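Local coordinates for structural protein ORF273 (PDB 4ART) that is a structural protein of the virion of an archaeal virus, stable to heat and acid, whose precise role in the particle is not established, at residues P217-V222 / N226-D231; A124-A129 / Q177-K182; E40-K45 / F57-L62. All blocks are in the same frame, centred on the assembly; numbering follows the deposited sequence.

Contact 1. Residues P217-V222 / N226-D231; sequences PYHYYV and NSFKDD
His219 and Tyr220, near the C-terminal end of helix 210-221, pack against Phe228, the last residue of the 3-10 turn 226-228, and Lys229, the first of helix 229-242, an aromatic contact between two helices that follow each other in the chain. The backbones come closest at Tyr220 and Phe228, whose CA atoms are 5.1 Å apart, and no direct hydrogen bond joins the segments. Two CH-pi contacts carry the packing, one in each direction. The CB of His219 sits almost centrally over a face of the Phe228 ring, 3.7 Å from its centroid and 10° off the normal. The two rings themselves meet obliquely, with planes at 56°, and His219 CD2 lies 3.8 Å from Phe228 CE2. In return, the backbone of the second helix covers Tyr220: Lys229 CA is 3.8 Å from the centroid of the tyrosine ring, over one face. Tyr220 holds CG anti to its N (chi1 177°), as Lys229 does, and the two side chains run side by side in the same direction; the methylenes of the lysine follow the ring outward until Lys229 CG is 3.6 Å from Tyr220 OH. A water bridges the segments, donating to Tyr220 O at 2.7 Å and to the side-chain OD1 of Asn226 at 3.1 Å. The imidazole of His219 is fixed at both nitrogens, ND1 by Asp223 and NE2 by Glu195 of the second subunit. Phe228 also packs on Ala188 of that subunit, which places this corner of the fold at the dimer interface. A short loop and the 3-10 turn lead from one helix to the next, making this a helical hairpin, two consecutive, roughly antiparallel helices with aromatic side chains packed beside the turn.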
loop_
_atom_site.group_PDB
_atom_site.type_symbol
_atom_site.label_atom_id
_atom_site.label_comp_id
_atom_site.label_asym_id
_atom_site.label_seq_id
_atom_site.Cartn_x
_atom_site.Cartn_y
_atom_site.Cartn_z
ATOM N N PRO A 217 -2.121 12.016 -6.946
ATOM C CA PRO A 217 -2.944 12.621 -5.886
ATOM C C PRO A 217 -2.409 12.243 -4.493
ATOM O O PRO A 217 -2.579 13.021 -3.555
ATOM C CB PRO A 217 -4.367 12.086 -6.179
ATOM C CG PRO A 217 -4.315 11.567 -7.570
ATOM C CD PRO A 217 -2.911 11.033 -7.716
ATOM N N TYR A 218 -1.693 11.091 -4.361
ATOM C CA TYR A 218 -1.089 10.709 -3.094
ATOM C C TYR A 218 0.031 11.709 -2.772
ATOM O O TYR A 218 0.186 12.115 -1.614
ATOM C CB TYR A 218 -0.561 9.246 -3.172
ATOM C CG TYR A 218 0.019 8.735 -1.869
ATOM C CD1 TYR A 218 1.339 8.982 -1.529
ATOM C CD2 TYR A 218 -0.765 8.022 -0.964
ATOM C CE1 TYR A 218 1.869 8.544 -0.315
ATOM C CE2 TYR A 218 -0.239 7.554 0.245
ATOM C CZ TYR A 218 1.076 7.824 0.568
ATOM O OH TYR A 218 1.589 7.388 1.770
ATOM N N HIS A 219 0.819 12.086 -3.804
ATOM C CA HIS A 219 1.914 13.042 -3.671
ATOM C C HIS A 219 1.378 14.415 -3.263
ATOM O O HIS A 219 1.959 15.070 -2.404
ATOM C CB HIS A 219 2.726 13.108 -4.973
ATOM C CG HIS A 219 3.520 11.870 -5.268
ATOM N ND1 HIS A 219 4.004 11.041 -4.246
ATOM C CD2 HIS A 219 3.922 11.366 -6.456
ATOM C CE1 HIS A 219 4.669 10.069 -4.849
ATOM N NE2 HIS A 219 4.661 10.217 -6.172
ATOM N N TYR A 220 0.238 14.820 -3.827
ATOM C CA TYR A 220 -0.410 16.088 -3.491
ATOM C C TYR A 220 -1.109 16.044 -2.102
ATOM O O TYR A 220 -0.900 16.936 -1.297
ATOM C CB TYR A 220 -1.400 16.503 -4.642
ATOM C CG TYR A 220 -2.181 17.765 -4.358
ATOM C CD1 TYR A 220 -1.533 18.951 -4.027
ATOM C CD2 TYR A 220 -3.569 17.774 -4.412
ATOM C CE1 TYR A 220 -2.255 20.114 -3.735
ATOM C CE2 TYR A 220 -4.300 18.921 -4.100
ATOM C CZ TYR A 220 -3.638 20.092 -3.771
ATOM O OH TYR A 220 -4.365 21.230 -3.524
ATOM N N TYR A 221 -1.891 15.024 -1.803
ATOM C CA TYR A 221 -2.653 15.042 -0.553
ATOM C C TYR A 221 -2.001 14.463 0.635
ATOM O O TYR A 221 -2.196 14.981 1.737
ATOM C CB TYR A 221 -3.993 14.329 -0.733
ATOM C CG TYR A 221 -4.948 15.066 -1.628
ATOM C CD1 TYR A 221 -5.565 16.244 -1.203
ATOM C CD2 TYR A 221 -5.296 14.559 -2.878
ATOM C CE1 TYR A 221 -6.487 16.907 -2.010
ATOM C CE2 TYR A 221 -6.231 15.209 -3.691
ATOM C CZ TYR A 221 -6.822 16.385 -3.254
ATOM O OH TYR A 221 -7.750 17.042 -4.046
ATOM N N VAL A 222 -1.289 13.352 0.448
ATOM C CA VAL A 222 -0.675 12.637 1.565
ATOM C C VAL A 222 0.783 13.069 1.794
ATOM O O VAL A 222 1.195 13.255 2.952
ATOM C CB VAL A 222 -0.877 11.084 1.438
ATOM C CG1 VAL A 222 -0.288 10.335 2.638
ATOM C CG2 VAL A 222 -2.361 10.751 1.285
ATOM N N ASN A 226 2.547 20.590 -2.862
ATOM C CA ASN A 226 1.680 21.463 -3.662
ATOM C C ASN A 226 1.986 21.549 -5.152
ATOM O O ASN A 226 1.092 21.876 -5.916
ATOM C CB ASN A 226 1.565 22.866 -3.045
ATOM C CG ASN A 226 0.276 23.080 -2.304
ATOM O OD1 ASN A 226 -0.026 22.391 -1.312
ATOM N ND2 ASN A 226 -0.526 24.043 -2.786
ATOM N N SER A 227 3.229 21.258 -5.577
ATOM C CA SER A 227 3.594 21.308 -6.990
ATOM C C SER A 227 2.817 20.251 -7.808
ATOM O O SER A 227 2.678 20.402 -9.013
ATOM C CB SER A 227 5.095 21.158 -7.155
ATOM O OG SER A 227 5.450 19.813 -6.893
ATOM N N PHE A 228 2.216 19.254 -7.117
ATOM C CA PHE A 228 1.423 18.181 -7.706
ATOM C C PHE A 228 -0.040 18.522 -7.831
ATOM O O PHE A 228 -0.811 17.702 -8.290
ATOM C CB PHE A 228 1.590 16.862 -6.909
ATOM C CG PHE A 228 2.940 16.213 -7.094
ATOM C CD1 PHE A 228 4.020 16.583 -6.307
ATOM C CD2 PHE A 228 3.135 15.241 -8.074
ATOM C CE1 PHE A 228 5.280 15.984 -6.494
ATOM C CE2 PHE A 228 4.395 14.669 -8.274
ATOM C CZ PHE A 228 5.452 15.038 -7.476
ATOM N N LYS A 229 -0.431 19.716 -7.441
ATOM C CA LYS A 229 -1.828 20.189 -7.456
ATOM C C LYS A 229 -2.481 20.113 -8.831
ATOM O O LYS A 229 -3.538 19.506 -8.974
ATOM C CB LYS A 229 -1.901 21.648 -6.946
ATOM C CG LYS A 229 -3.334 22.212 -6.828
ATOM C CD LYS A 229 -3.252 23.738 -6.731
ATOM C CE LYS A 229 -4.435 24.349 -6.037
ATOM N NZ LYS A 229 -4.610 25.788 -6.396
ATOM N N ASP A 230 -1.878 20.785 -9.824
ATOM C CA ASP A 230 -2.408 20.846 -11.183
ATOM C C ASP A 230 -2.703 19.465 -11.748
ATOM O O ASP A 230 -3.803 19.254 -12.231
ATOM C CB ASP A 230 -1.492 21.626 -12.114
ATOM C CG ASP A 230 -1.554 23.132 -11.932
ATOM O OD1 ASP A 230 -2.361 23.606 -11.088
ATOM O OD2 ASP A 230 -0.828 23.841 -12.653
ATOM N N ASP A 231 -1.749 18.526 -11.650
ATOM C CA ASP A 231 -1.934 17.163 -12.147
ATOM C C ASP A 231 -2.980 16.375 -11.361
ATOM O O ASP A 231 -3.762 15.684 -11.982
ATOM C CB ASP A 231 -0.609 16.413 -12.233
ATOM C CG ASP A 231 0.431 17.069 -13.111
ATOM O OD1 ASP A 231 0.043 17.822 -14.025
ATOM O OD2 ASP A 231 1.632 16.770 -12.924
HETATM O O HOH W 1 -0.887 19.547 -0.472
#

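Contact 2. Residues A124-A129 / Q177-K182; sequences AGFRIA and QKLGNK
Phe126, in the link between helix 113-123 and strand 127-128, is the anchor of a helix-terminus contact: its ring reaches into the turn where the chain leaves helix 171-179. Both segments begin at a helix end and bend away through a glycine with positive phi, Gly125 in a Schellman motif and Gly180 directly after Leu179. The ring is gripped from two directions. Leu179 crosses it obliquely and places CD1 over one face, 4.2 Å from the centroid and 26° off the normal; the closest atoms of this pair, Phe126 CE2 and Leu179 CD1, are 3.8 Å apart. The outer end of the ring meets backbone carbonyls. Gly180 O lies in the ring plane at the edge, 3.7 Å from Phe126 CZ, where the slightly positive ring hydrogens face the oxygen. Lys182 O approaches more obliquely, 3.5 Å from Phe126 CE2. Phe126 has CG anti to its own carbonyl carbon (chi1 -69°), which sends the ring out from the 124-129 backbone toward the turn; the nearest CA atoms, those of Phe126 and Lys182, stay 8.3 Å apart. The backbones therefore do not pair here, and the Phe126 ring, met by the Leu179 side chain, fills the distance between them, while Asn181 and Lys182 take part through their backbone. Beyond the two segments, Phe126 also rests on Val175 of helix 171-179 and on Ile186, and Leu179 leans on Ile194 of helix 188-201 and Leu121 of helix 113-123. Just past Phe126, strand 127-128 pairs in parallel with strand 185-186, so the ring lies beside a small two-stranded parallel sheet, among helices 113-123, 171-179 and 188-201.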
loop_
_atom_site.group_PDB
_atom_site.type_symbol
_atom_site.label_atom_id
_atom_site.label_comp_id
_atom_site.label_asym_id
_atom_site.label_seq_id
_atom_site.Cartn_x
_atom_site.Cartn_y
_atom_site.Cartn_z
ATOM N N ALA A 124 -17.255 -13.311 -14.997
ATOM C CA ALA A 124 -17.426 -13.555 -16.437
ATOM C C ALA A 124 -17.306 -15.040 -16.828
ATOM O O ALA A 124 -17.501 -15.374 -17.996
ATOM C CB ALA A 124 -16.436 -12.718 -17.239
ATOM N N GLY A 125 -16.979 -15.907 -15.867
ATOM C CA GLY A 125 -16.867 -17.341 -16.098
ATOM C C GLY A 125 -15.457 -17.887 -16.209
ATOM O O GLY A 125 -15.287 -19.102 -16.319
ATOM N N PHE A 126 -14.439 -17.008 -16.242
ATOM C CA PHE A 126 -13.051 -17.465 -16.296
ATOM C C PHE A 126 -12.631 -18.014 -14.910
ATOM O O PHE A 126 -13.214 -17.649 -13.882
ATOM C CB PHE A 126 -12.104 -16.328 -16.740
ATOM C CG PHE A 126 -12.257 -15.887 -18.178
ATOM C CD1 PHE A 126 -13.148 -14.880 -18.524
ATOM C CD2 PHE A 126 -11.512 -16.481 -19.185
ATOM C CE1 PHE A 126 -13.289 -14.476 -19.869
ATOM C CE2 PHE A 126 -11.628 -16.062 -20.523
ATOM C CZ PHE A 126 -12.513 -15.060 -20.860
ATOM N N ARG A 127 -11.681 -18.951 -14.903
ATOM C CA ARG A 127 -11.099 -19.561 -13.696
ATOM C C ARG A 127 -9.600 -19.248 -13.701
ATOM O O ARG A 127 -8.970 -19.405 -14.740
ATOM C CB ARG A 127 -11.348 -21.094 -13.651
ATOM C CG ARG A 127 -12.686 -21.457 -12.996
ATOM C CD ARG A 127 -12.847 -22.956 -12.752
ATOM N NE ARG A 127 -13.905 -23.256 -11.774
ATOM C CZ ARG A 127 -15.191 -23.454 -12.074
ATOM N NH1 ARG A 127 -15.606 -23.388 -13.334
ATOM N NH2 ARG A 127 -16.070 -23.713 -11.114
ATOM N N ILE A 128 -9.052 -18.740 -12.582
ATOM C CA ILE A 128 -7.633 -18.404 -12.461
ATOM C C ILE A 128 -6.958 -19.608 -11.819
ATOM O O ILE A 128 -7.221 -19.933 -10.649
ATOM C CB ILE A 128 -7.382 -17.036 -11.706
ATOM C CG1 ILE A 128 -8.142 -15.877 -12.372
ATOM C CG2 ILE A 128 -5.892 -16.697 -11.594
ATOM C CD1 ILE A 128 -8.449 -14.728 -11.495
ATOM N N ALA A 129 -6.166 -20.333 -12.642
ATOM C CA ALA A 129 -5.441 -21.543 -12.262
ATOM C C ALA A 129 -6.298 -22.466 -11.358
ATOM O O ALA A 129 -7.457 -22.717 -11.701
ATOM C CB ALA A 129 -4.106 -21.186 -11.625
ATOM N N GLN A 177 -9.496 -8.875 -25.865
ATOM C CA GLN A 177 -8.356 -8.796 -26.768
ATOM C C GLN A 177 -7.310 -9.884 -26.467
ATOM O O GLN A 177 -6.789 -10.512 -27.383
ATOM C CB GLN A 177 -7.718 -7.396 -26.676
ATOM C CG GLN A 177 -6.725 -7.082 -27.799
ATOM C CD GLN A 177 -7.400 -6.879 -29.147
ATOM O OE1 GLN A 177 -8.600 -6.559 -29.247
ATOM N NE2 GLN A 177 -6.641 -7.069 -30.216
ATOM N N LYS A 178 -7.041 -10.137 -25.181
ATOM C CA LYS A 178 -6.038 -11.114 -24.752
ATOM C C LYS A 178 -6.520 -12.571 -24.639
ATOM O O LYS A 178 -5.772 -13.476 -24.993
ATOM C CB LYS A 178 -5.356 -10.648 -23.451
ATOM C CG LYS A 178 -3.939 -11.210 -23.242
ATOM C CD LYS A 178 -2.853 -10.369 -23.932
ATOM C CE LYS A 178 -1.467 -10.816 -23.533
ATOM N NZ LYS A 178 -0.473 -9.726 -23.726
ATOM N N LEU A 179 -7.743 -12.805 -24.145
ATOM C CA LEU A 179 -8.242 -14.171 -23.906
ATOM C C LEU A 179 -9.345 -14.655 -24.812
ATOM O O LEU A 179 -9.562 -15.854 -24.902
ATOM C CB LEU A 179 -8.731 -14.319 -22.444
ATOM C CG LEU A 179 -7.810 -13.866 -21.321
ATOM C CD1 LEU A 179 -8.538 -13.945 -19.982
ATOM C CD2 LEU A 179 -6.555 -14.699 -21.268
ATOM N N GLY A 180 -10.099 -13.735 -25.382
ATOM C CA GLY A 180 -11.268 -14.076 -26.175
ATOM C C GLY A 180 -12.534 -13.999 -25.345
ATOM O O GLY A 180 -12.502 -13.542 -24.200
ATOM N N ASN A 181 -13.681 -14.297 -25.960
ATOM C CA ASN A 181 -14.956 -14.191 -25.253
ATOM C C ASN A 181 -15.343 -15.465 -24.499
ATOM O O ASN A 181 -16.067 -15.388 -23.507
ATOM C CB ASN A 181 -16.086 -13.664 -26.171
ATOM C CG ASN A 181 -16.808 -12.422 -25.659
ATOM O OD1 ASN A 181 -16.272 -11.609 -24.884
ATOM N ND2 ASN A 181 -18.052 -12.230 -26.105
ATOM N N LYS A 182 -14.833 -16.615 -24.933
ATOM C CA LYS A 182 -15.136 -17.889 -24.293
ATOM C C LYS A 182 -14.374 -18.050 -22.962
ATOM O O LYS A 182 -13.136 -18.057 -22.955
ATOM C CB LYS A 182 -14.862 -19.067 -25.248
ATOM C CG LYS A 182 -15.513 -20.387 -24.822
ATOM C CD LYS A 182 -14.675 -21.622 -25.214
ATOM C CE LYS A 182 -14.875 -22.107 -26.640
ATOM N NZ LYS A 182 -16.179 -22.799 -26.832
#

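Contact 3. Residues E40-K45 / F57-L62; sequences EKEIRK and FYYYIL
Glu42 and Tyr59 approach from opposite directions, the glutamate from near the C-terminal end of helix 23-44 and the tyrosine from strand 58-62, and they meet through the carboxylate and the phenol oxygen. The carboxylate stands steeply to the ring, with planes 78° apart. Its OE2 arrives at the ring edge, near the ring plane, 3.0 Å from Tyr59 OH and 3.8 Å from Tyr59 CE1. The second oxygen is a little farther off: Glu42 OE1 is 3.3 Å from Tyr59 OH, at an angle too poor for a hydrogen bond. Tyr59 OH sits over the flat face of the carboxylate, nearly above Glu42 CD at 3.1 Å, not in the plane of its oxygens. A bend at chi2 (-127°) in the glutamate turns its end in this direction, and Tyr59, with CG anti to its carbonyl carbon (chi1 -58°), extends its ring from the strand toward the helix. The backbones remain well separated, with 10.6 Å between the nearest CA atoms, those of Glu42 and Phe57, so these two side chains alone bridge the segments. Asn56, just before the 57-62 segment, donates from ND2 to Glu42 OE2. Glu38 brings its own OE2 close to that oxygen, and the crowding of like charges could raise the proton affinity of the pair. Tyr59 is buried, lying against Glu38 of the helix and against Val91 and Thr93 of strand 87-96. Strand 58-62 runs between strands 67-69 and 87-96 in the seven-stranded mixed sheet, and helix 23-44 packs along it, Ile61 touching Leu31, Ile34 and Val35 farther down the helix.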
loop_
_atom_site.group_PDB
_atom_site.type_symbol
_atom_site.label_atom_id
_atom_site.label_comp_id
_atom_site.label_asym_id
_atom_site.label_seq_id
_atom_site.Cartn_x
_atom_site.Cartn_y
_atom_site.Cartn_z
ATOM N N GLU A 40 -18.655 -1.557 14.575
ATOM C CA GLU A 40 -19.141 -1.166 15.895
ATOM C C GLU A 40 -18.979 -2.327 16.895
ATOM O O GLU A 40 -18.332 -2.137 17.929
ATOM C CB GLU A 40 -20.603 -0.726 15.794
ATOM C CG GLU A 40 -21.139 -0.012 17.011
ATOM C CD GLU A 40 -22.627 0.207 16.863
ATOM O OE1 GLU A 40 -23.392 -0.759 17.098
ATOM O OE2 GLU A 40 -23.026 1.326 16.465
ATOM N N LYS A 41 -19.509 -3.537 16.537
ATOM C CA LYS A 41 -19.452 -4.786 17.322
ATOM C C LYS A 41 -18.009 -5.126 17.673
ATOM O O LYS A 41 -17.729 -5.471 18.815
ATOM C CB LYS A 41 -20.093 -5.944 16.534
ATOM C CG LYS A 41 -20.350 -7.202 17.349
ATOM C CD LYS A 41 -20.638 -8.412 16.466
ATOM C CE LYS A 41 -19.395 -9.239 16.197
ATOM N NZ LYS A 41 -19.699 -10.472 15.425
ATOM N N GLU A 42 -17.102 -4.989 16.691
ATOM C CA GLU A 42 -15.662 -5.231 16.838
ATOM C C GLU A 42 -14.994 -4.228 17.770
ATOM O O GLU A 42 -14.160 -4.629 18.575
ATOM C CB GLU A 42 -14.962 -5.254 15.473
ATOM C CG GLU A 42 -15.357 -6.454 14.624
ATOM C CD GLU A 42 -14.238 -7.320 14.075
ATOM O OE1 GLU A 42 -13.052 -6.925 14.166
ATOM O OE2 GLU A 42 -14.562 -8.376 13.486
ATOM N N ILE A 43 -15.370 -2.936 17.694
ATOM C CA ILE A 43 -14.805 -1.905 18.570
ATOM C C ILE A 43 -15.129 -2.164 20.054
ATOM O O ILE A 43 -14.198 -2.277 20.851
ATOM C CB ILE A 43 -15.113 -0.458 18.093
ATOM C CG1 ILE A 43 -14.365 -0.160 16.774
ATOM C CG2 ILE A 43 -14.760 0.579 19.168
ATOM C CD1 ILE A 43 -14.904 1.058 15.964
ATOM N N ARG A 44 -16.426 -2.356 20.389
ATOM C CA ARG A 44 -16.911 -2.607 21.756
ATOM C C ARG A 44 -16.254 -3.819 22.466
ATOM O O ARG A 44 -16.295 -3.889 23.694
ATOM C CB ARG A 44 -18.454 -2.654 21.824
ATOM C CG ARG A 44 -19.167 -1.676 20.878
ATOM C CD ARG A 44 -20.444 -1.063 21.406
ATOM N NE ARG A 44 -21.419 -2.055 21.855
ATOM C CZ ARG A 44 -22.234 -1.880 22.889
ATOM N NH1 ARG A 44 -22.225 -0.738 23.564
ATOM N NH2 ARG A 44 -23.084 -2.837 23.241
ATOM N N LYS A 45 -15.600 -4.724 21.702
ATOM C CA LYS A 45 -14.897 -5.897 22.228
ATOM C C LYS A 45 -13.408 -5.926 21.831
ATOM O O LYS A 45 -12.706 -4.920 21.935
ATOM C CB LYS A 45 -15.621 -7.203 21.834
ATOM C CG LYS A 45 -15.633 -7.533 20.337
ATOM C CD LYS A 45 -16.762 -8.501 19.964
ATOM C CE LYS A 45 -16.329 -9.950 19.928
ATOM N NZ LYS A 45 -17.446 -10.854 19.544
ATOM N N PHE A 57 -9.746 -7.035 9.145
ATOM C CA PHE A 57 -9.704 -6.069 8.054
ATOM C C PHE A 57 -10.488 -6.495 6.813
ATOM O O PHE A 57 -10.945 -5.627 6.075
ATOM C CB PHE A 57 -8.263 -5.672 7.708
ATOM C CG PHE A 57 -7.549 -5.060 8.894
ATOM C CD1 PHE A 57 -6.924 -5.861 9.840
ATOM C CD2 PHE A 57 -7.554 -3.683 9.102
ATOM C CE1 PHE A 57 -6.313 -5.298 10.964
ATOM C CE2 PHE A 57 -6.930 -3.124 10.219
ATOM C CZ PHE A 57 -6.306 -3.933 11.137
ATOM N N TYR A 58 -10.659 -7.804 6.588
ATOM C CA TYR A 58 -11.347 -8.309 5.405
ATOM C C TYR A 58 -12.580 -9.108 5.760
ATOM O O TYR A 58 -12.541 -9.920 6.685
ATOM C CB TYR A 58 -10.394 -9.117 4.503
ATOM C CG TYR A 58 -9.187 -8.327 4.043
ATOM C CD1 TYR A 58 -9.277 -7.438 2.979
ATOM C CD2 TYR A 58 -7.964 -8.440 4.698
ATOM C CE1 TYR A 58 -8.179 -6.686 2.570
ATOM C CE2 TYR A 58 -6.855 -7.691 4.297
ATOM C CZ TYR A 58 -6.963 -6.826 3.224
ATOM O OH TYR A 58 -5.879 -6.081 2.828
ATOM N N TYR A 59 -13.675 -8.865 5.034
ATOM C CA TYR A 59 -14.931 -9.557 5.280
ATOM C C TYR A 59 -15.646 -9.910 4.005
ATOM O O TYR A 59 -15.450 -9.264 2.978
ATOM C CB TYR A 59 -15.908 -8.668 6.060
ATOM C CG TYR A 59 -15.432 -8.166 7.395
ATOM C CD1 TYR A 59 -15.722 -8.864 8.565
ATOM C CD2 TYR A 59 -14.809 -6.926 7.512
ATOM C CE1 TYR A 59 -15.320 -8.384 9.806
ATOM C CE2 TYR A 59 -14.399 -6.440 8.748
ATOM C CZ TYR A 59 -14.671 -7.166 9.888
ATOM O OH TYR A 59 -14.295 -6.668 11.093
ATOM N N TYR A 60 -16.561 -10.884 4.102
ATOM C CA TYR A 60 -17.485 -11.180 3.024
ATOM C C TYR A 60 -18.904 -10.900 3.525
ATOM O O TYR A 60 -19.226 -11.184 4.678
ATOM C CB TYR A 60 -17.411 -12.638 2.583
ATOM C CG TYR A 60 -16.074 -13.100 2.034
ATOM C CD1 TYR A 60 -15.435 -12.402 1.015
ATOM C CD2 TYR A 60 -15.517 -14.309 2.437
ATOM C CE1 TYR A 60 -14.232 -12.861 0.466
ATOM C CE2 TYR A 60 -14.330 -14.782 1.886
ATOM C CZ TYR A 60 -13.677 -14.045 0.916
ATOM O OH TYR A 60 -12.492 -14.515 0.396
ATOM N N ILE A 61 -19.744 -10.354 2.661
ATOM C CA ILE A 61 -21.154 -10.171 2.947
ATOM C C ILE A 61 -21.844 -11.140 2.013
ATOM O O ILE A 61 -21.576 -11.149 0.802
ATOM C CB ILE A 61 -21.716 -8.716 2.857
ATOM C CG1 ILE A 61 -20.902 -7.756 3.748
ATOM C CG2 ILE A 61 -23.209 -8.674 3.248
ATOM C CD1 ILE A 61 -21.274 -6.266 3.636
ATOM N N LEU A 62 -22.677 -12.001 2.600
ATOM C CA LEU A 62 -23.415 -13.011 1.875
ATOM C C LEU A 62 -24.687 -12.416 1.319
ATOM O O LEU A 62 -25.078 -11.295 1.689
ATOM C CB LEU A 62 -23.673 -14.266 2.744
ATOM C CG LEU A 62 -22.449 -15.127 3.117
ATOM C CD1 LEU A 62 -22.866 -16.498 3.595
ATOM C CD2 LEU A 62 -21.314 -15.081 2.100
#

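How the contacts relate
The three contacts are far apart, in series along the chain: contact 3 comes first, then contact 2, then contact 1. The centres of contacts 1 and 2 are about 37 Å apart, and contact 3 lies about 33 Å from each; the nearest atoms of contacts 2 and 3 are still about 13 Å apart. Contact 3 joins a helix to the large mixed sheet, whereas contact 1 joins two consecutive helices and contact 2 lies where two helix ends meet the small parallel sheet. Those two are linked through the dimer: Phe228 and Ser227 of one subunit pack on Ile128 and Ala129 of the other. A sulfate, probably from the crystallisation liquor, lies about 5 Å from the His219 side chain in contact 1.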